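Local coordinates for XPF endonuclease (Aeropyrum pernix, PDB 2BGW), which probably nicks DNA near branched or damaged structures as a metal-dependent, structure-specific endonuclease in nucleotide excision repair, at residues Val15-Ser20 with Met40-Val45; Ala72-Glu77 with Gln160-Gln165. One frame throughout, in Å; residues are numbered along the deposited sequence.

Contact 1: residues Val15-Ser20 with Met40-Val45. With MG (magnesium ion), chain E; SO4 (sulfate ion), chain H.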
# COMPACT_ATOMS: atom_id res chain seq x y z
N VAL A 15 7.70 0.49 -14.64
CA VAL A 15 7.86 0.02 -16.01
C VAL A 15 7.11 -1.27 -16.33
O VAL A 15 6.47 -1.37 -17.39
CB VAL A 15 9.34 -0.13 -16.35
CG1 VAL A 15 9.50 -0.86 -17.70
CG2 VAL A 15 9.99 1.26 -16.37
N ARG A 16 7.19 -2.26 -15.44
CA ARG A 16 6.48 -3.53 -15.62
C ARG A 16 4.99 -3.28 -15.88
O ARG A 16 4.32 -4.10 -16.51
CB ARG A 16 6.73 -4.49 -14.43
CG ARG A 16 8.15 -5.16 -14.38
CD ARG A 16 8.50 -5.81 -12.98
NE ARG A 16 9.62 -6.80 -13.03
CZ ARG A 16 10.14 -7.48 -11.98
NH1 ARG A 16 9.68 -7.32 -10.73
NH2 ARG A 16 11.16 -8.34 -12.19
N GLU A 17 4.48 -2.12 -15.45
CA GLU A 17 3.07 -1.75 -15.62
C GLU A 17 2.80 -0.89 -16.84
O GLU A 17 1.72 -0.90 -17.39
CB GLU A 17 2.59 -0.99 -14.40
CG GLU A 17 1.27 -0.33 -14.59
CD GLU A 17 0.13 -1.32 -14.57
OE1 GLU A 17 0.39 -2.53 -14.47
OE2 GLU A 17 -1.03 -0.87 -14.63
N GLU A 18 3.80 -0.10 -17.21
CA GLU A 18 3.78 0.73 -18.42
C GLU A 18 2.92 0.21 -19.60
O GLU A 18 2.33 1.01 -20.32
CB GLU A 18 5.24 0.88 -18.86
CG GLU A 18 5.59 2.10 -19.66
CD GLU A 18 7.10 2.23 -19.86
OE1 GLU A 18 7.87 1.43 -19.26
OE2 GLU A 18 7.51 3.15 -20.61
N ARG A 19 2.89 -1.11 -19.78
CA ARG A 19 2.19 -1.82 -20.87
C ARG A 19 0.67 -1.67 -20.86
O ARG A 19 0.03 -1.59 -21.92
CB ARG A 19 2.50 -3.33 -20.77
N SER A 20 0.09 -1.70 -19.64
CA SER A 20 -1.33 -1.51 -19.34
C SER A 20 -2.06 -0.55 -20.23
O SER A 20 -1.49 0.44 -20.67
CB SER A 20 -1.43 -0.91 -17.94
OG SER A 20 -1.79 -1.85 -16.96
N MET A 40 9.04 -0.77 -5.84
CA MET A 40 7.90 -1.65 -5.57
C MET A 40 6.57 -1.07 -6.02
O MET A 40 6.41 0.14 -6.07
CB MET A 40 7.84 -2.00 -4.08
CG MET A 40 7.66 -0.85 -3.15
SD MET A 40 8.42 -1.21 -1.55
CE MET A 40 7.34 -2.45 -0.91
N GLY A 41 5.61 -1.93 -6.34
CA GLY A 41 4.26 -1.52 -6.71
C GLY A 41 4.23 -0.92 -8.09
O GLY A 41 5.26 -0.84 -8.75
N ASP A 42 3.05 -0.47 -8.53
CA ASP A 42 2.87 -0.12 -9.93
C ASP A 42 2.61 1.33 -10.13
O ASP A 42 2.94 1.86 -11.18
CB ASP A 42 1.72 -0.91 -10.57
CG ASP A 42 1.80 -2.40 -10.27
OD1 ASP A 42 2.93 -2.95 -10.16
OD2 ASP A 42 0.72 -3.01 -10.10
N TYR A 43 2.01 1.96 -9.14
CA TYR A 43 1.75 3.38 -9.25
C TYR A 43 2.13 4.09 -7.97
O TYR A 43 1.65 3.73 -6.91
CB TYR A 43 0.29 3.64 -9.56
CG TYR A 43 -0.10 3.18 -10.91
CD1 TYR A 43 -0.56 1.88 -11.10
CD2 TYR A 43 0.00 4.00 -12.00
CE1 TYR A 43 -0.91 1.42 -12.35
CE2 TYR A 43 -0.36 3.56 -13.26
CZ TYR A 43 -0.81 2.26 -13.42
OH TYR A 43 -1.16 1.79 -14.65
N LEU A 44 3.00 5.09 -8.09
CA LEU A 44 3.29 5.98 -6.99
C LEU A 44 2.32 7.18 -7.03
O LEU A 44 2.36 8.02 -7.94
CB LEU A 44 4.76 6.42 -7.01
CG LEU A 44 5.15 7.33 -5.83
CD1 LEU A 44 5.25 6.57 -4.51
CD2 LEU A 44 6.40 8.08 -6.10
N VAL A 45 1.48 7.29 -6.02
CA VAL A 45 0.39 8.24 -6.04
C VAL A 45 0.66 9.56 -5.28
O VAL A 45 0.33 10.63 -5.74
CB VAL A 45 -0.89 7.54 -5.55
CG1 VAL A 45 -1.97 8.53 -5.24
CG2 VAL A 45 -1.34 6.59 -6.59
MG MG E . 1.05 -5.41 -10.40
S SO4 H . 6.85 -5.75 -5.95
O1 SO4 H . 8.08 -5.31 -6.64
O2 SO4 H . 6.13 -4.60 -5.38
O3 SO4 H . 5.89 -6.26 -6.92
O4 SO4 H . 7.17 -6.76 -4.90
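Glu17 reaches from the loop after strand 10-14 and puts one carboxylate oxygen at the end of the Tyr43 side chain. Tyr43 OH donates to Glu17 OE2 (2.7 Å), which accepts with its anti lone pair, the one turned away from the other oxygen. OE2 lies at the ring's edge, near its plane, and the carboxylate stands almost upright to the ring, 78° apart. The same oxygen takes a second donor: Ser20 OG lies 2.6 Å from Glu17 OE2 and meets it from above the carboxylate plane, so two hydroxyls from different directions probably hold the group's rotation. Glu17 gets there by holding CG anti to the backbone N (chi1 169°) and then bending at chi2 (74°), which lays the middle of the chain beside the phenol; Glu17 CG is 3.5 Å from Tyr43 CZ. The loop closes on itself through Ser20 N and Glu17 O.

One residue before the tyrosine, Asp42 CB packs at 3.9 Å on Glu17 CB, while its carboxylate turns to the metal. Asp42 OD2 binds magnesium at 2.4 Å and also accepts a hydrogen bond from the backbone N of Arg53; Glu52 supplies a further carboxylate to the ion. This is the metal site of the PDDEXK-type nuclease domain. Beyond it, Gly41 N donates to O2 of a sulfate at 2.9 Å.

Asp42 and Tyr43 both face Val51, forming a classic beta bulge at the start of strand 43-46, which runs between strands 10-14 and 49-55. From there the Tyr43 ring packs on Val13 of strand 10-14 and on Val22, Pro23 and Leu26 of helix 22-28, and Glu17 also touches Val22, so the contact lies buried between that helix and the sheet.

Contact 2: residues Ala72-Glu77 with Gln160-Gln165. With nucleotides of chain C.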
# COMPACT_ATOMS: atom_id res chain seq x y z
N ALA A 72 2.77 -8.29 -0.36
CA ALA A 72 1.86 -7.52 0.46
C ALA A 72 2.59 -6.88 1.59
O ALA A 72 2.45 -5.70 1.83
CB ALA A 72 0.73 -8.41 1.00
N SER A 73 3.36 -7.69 2.29
CA SER A 73 4.09 -7.26 3.48
C SER A 73 5.24 -6.29 3.14
O SER A 73 5.57 -5.42 3.95
CB SER A 73 4.62 -8.47 4.25
OG SER A 73 5.47 -9.25 3.41
N ARG A 74 5.84 -6.44 1.97
CA ARG A 74 6.83 -5.48 1.53
C ARG A 74 6.18 -4.10 1.42
O ARG A 74 6.64 -3.13 2.06
CB ARG A 74 7.42 -5.89 0.20
CG ARG A 74 8.94 -5.85 0.25
CD ARG A 74 9.57 -6.51 -0.95
NE ARG A 74 9.33 -5.71 -2.15
CZ ARG A 74 10.19 -5.60 -3.16
NH1 ARG A 74 11.36 -6.25 -3.10
NH2 ARG A 74 9.89 -4.86 -4.22
N LEU A 75 5.09 -4.02 0.64
CA LEU A 75 4.42 -2.77 0.43
C LEU A 75 4.04 -2.13 1.75
O LEU A 75 4.28 -0.94 1.96
CB LEU A 75 3.21 -2.95 -0.47
CG LEU A 75 3.48 -3.41 -1.90
CD1 LEU A 75 2.17 -3.80 -2.54
CD2 LEU A 75 4.20 -2.40 -2.78
N ALA A 76 3.53 -2.92 2.68
CA ALA A 76 3.05 -2.41 3.94
C ALA A 76 4.17 -1.92 4.85
O ALA A 76 3.94 -1.05 5.70
CB ALA A 76 2.20 -3.46 4.62
N GLU A 77 5.36 -2.49 4.68
CA GLU A 77 6.56 -2.08 5.41
C GLU A 77 7.07 -0.73 4.92
O GLU A 77 7.56 0.06 5.70
CB GLU A 77 7.68 -3.08 5.18
CG GLU A 77 8.88 -2.97 6.12
CD GLU A 77 10.07 -3.86 5.72
OE1 GLU A 77 9.94 -4.80 4.89
OE2 GLU A 77 11.18 -3.63 6.26
N GLN A 160 15.79 6.22 -2.63
CA GLN A 160 16.59 6.70 -1.50
C GLN A 160 15.99 6.22 -0.19
O GLN A 160 16.71 5.85 0.74
CB GLN A 160 16.73 8.22 -1.51
CG GLN A 160 17.48 8.74 -2.72
CD GLN A 160 17.31 10.22 -2.91
OE1 GLN A 160 16.42 10.86 -2.33
NE2 GLN A 160 18.18 10.79 -3.73
N LEU A 161 14.66 6.20 -0.16
CA LEU A 161 13.93 5.75 1.02
C LEU A 161 13.90 4.23 1.18
O LEU A 161 13.89 3.72 2.29
CB LEU A 161 12.52 6.32 0.98
CG LEU A 161 12.51 7.82 1.22
CD1 LEU A 161 11.27 8.40 0.69
CD2 LEU A 161 12.64 8.08 2.71
N TYR A 162 13.90 3.52 0.07
CA TYR A 162 13.89 2.07 0.08
C TYR A 162 15.23 1.56 0.60
O TYR A 162 15.30 0.58 1.36
CB TYR A 162 13.60 1.54 -1.34
CG TYR A 162 13.64 0.05 -1.52
CD1 TYR A 162 12.96 -0.79 -0.65
CD2 TYR A 162 14.34 -0.53 -2.58
CE1 TYR A 162 13.00 -2.17 -0.81
CE2 TYR A 162 14.37 -1.90 -2.76
CZ TYR A 162 13.71 -2.72 -1.87
OH TYR A 162 13.73 -4.08 -2.03
N ILE A 163 16.28 2.26 0.21
CA ILE A 163 17.63 1.92 0.62
C ILE A 163 17.79 2.20 2.12
O ILE A 163 18.14 1.30 2.87
CB ILE A 163 18.66 2.56 -0.32
CG1 ILE A 163 18.51 1.86 -1.66
CG2 ILE A 163 20.07 2.42 0.22
CD1 ILE A 163 19.07 2.54 -2.82
N LEU A 164 17.44 3.39 2.57
CA LEU A 164 17.45 3.63 4.01
C LEU A 164 16.62 2.60 4.80
O LEU A 164 17.08 2.18 5.88
CB LEU A 164 17.04 5.07 4.36
CG LEU A 164 17.95 6.20 3.83
CD1 LEU A 164 17.26 7.53 3.92
CD2 LEU A 164 19.25 6.27 4.59
N GLN A 165 15.44 2.18 4.30
CA GLN A 165 14.53 1.24 5.04
C GLN A 165 15.15 -0.16 5.27
O GLN A 165 14.84 -0.85 6.26
CB GLN A 165 13.18 1.08 4.34
CG GLN A 165 11.97 1.87 4.92
CD GLN A 165 11.29 2.78 3.83
OE1 GLN A 165 10.53 2.30 2.99
NE2 GLN A 165 11.62 4.08 3.84
P DA C 15 10.40 -8.09 9.25
OP1 DA C 15 11.08 -9.33 9.68
OP2 DA C 15 10.93 -7.35 8.08
O5' DA C 15 8.87 -8.46 9.00
C5' DA C 15 8.24 -9.19 10.05
C4' DA C 15 6.74 -9.13 9.89
O4' DA C 15 6.31 -7.75 10.02
C3' DA C 15 6.30 -9.58 8.50
O3' DA C 15 5.61 -10.84 8.55
C2' DA C 15 5.42 -8.45 7.97
C1' DA C 15 5.16 -7.60 9.22
N9 DA C 15 4.88 -6.21 8.84
C8 DA C 15 5.63 -5.40 8.04
N7 DA C 15 5.08 -4.22 7.84
C5 DA C 15 3.88 -4.27 8.53
C6 DA C 15 2.82 -3.34 8.68
N6 DA C 15 2.82 -2.12 8.15
N1 DA C 15 1.77 -3.73 9.43
C2 DA C 15 1.79 -4.96 9.96
N3 DA C 15 2.71 -5.93 9.87
C4 DA C 15 3.74 -5.50 9.14
P DG C 14 13.26 -2.32 11.11
OP1 DG C 14 14.37 -3.01 11.80
OP2 DG C 14 13.56 -1.60 9.82
O5' DG C 14 12.12 -3.42 10.94
C5' DG C 14 11.66 -4.06 12.12
C4' DG C 14 10.62 -5.11 11.79
O4' DG C 14 9.30 -4.51 11.90
C3' DG C 14 10.70 -5.71 10.39
O3' DG C 14 10.40 -7.10 10.53
C2' DG C 14 9.66 -4.89 9.60
C1' DG C 14 8.59 -4.67 10.68
N9 DG C 14 7.63 -3.56 10.55
C8 DG C 14 7.75 -2.40 9.83
N7 DG C 14 6.70 -1.62 9.93
C5 DG C 14 5.83 -2.29 10.76
C6 DG C 14 4.53 -1.95 11.23
O6 DG C 14 3.83 -0.95 11.01
N1 DG C 14 3.98 -2.93 12.05
C2 DG C 14 4.60 -4.09 12.38
N2 DG C 14 3.88 -4.86 13.19
N3 DG C 14 5.81 -4.43 11.95
C4 DG C 14 6.38 -3.49 11.15
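Tyr162 and Arg74 meet at the surface between helices 155-165 and 67-78, with the phenol oxygen 3.4 Å from Arg74 NH1. At the start of the second helix segment, the NE2 of Gln160 makes weak hydrogen bonds to the backbone oxygens of Thr216 and Ile213 of the second subunit. Tyr162, its CG anti to the backbone N (chi1 177°), reaches across to helix 67-78; its ring meets His78 and rests on Pro39. Arg74 bends at chi3, and its guanidinium comes to the phenol oxygen; the two planes lie 56° apart, a slanted approach whose angle is too poor for a hydrogen bond. Ile163 and Leu164 pack on helix 185-188. Gln165 closes the segment facing Glu77, still 4.6 Å away at the nearest, from OE1 to Glu77 O.

Glu77, with its chain extended, runs beside the DNA: its CG is 3.9 Å from C8 of DG14 of chain C. Next to it, N6 of DA15 of chain C donates to Ala76 O at 2.9 Å in a bent bond (138°). An alanine in place of Glu77 would probably leave a gap against the base and sugar of DG14.

The chemistry is that of a light, polar junction: the phenol oxygen probably gives the guanidinium, which forms its salt bridge with a sulfate, only mild electrostatic support, while the DNA lies beside it, held by one hydrogen bond to a backbone carbonyl and loose van der Waals contacts.

Contact 1 closes before contact 2 opens along the chain, and their centres lie 16 Å apart. Contact 1 belongs wholly to the nuclease domain, at strand 43-46 of its mixed sheet; contact 2 joins helix 67-78 of that domain to helix 155-165 at the helix-hairpin-helix region. Met40 bridges them, packing its CE on Arg74 and Leu75. One sulfate, probably from the crystallisation liquor, touches both contacts, its O1 3.1 Å from Arg74 NH2. The metal site and the DNA-contacting helix thus lie close together, consistent with a nuclease domain and a DNA-binding domain acting on one substrate.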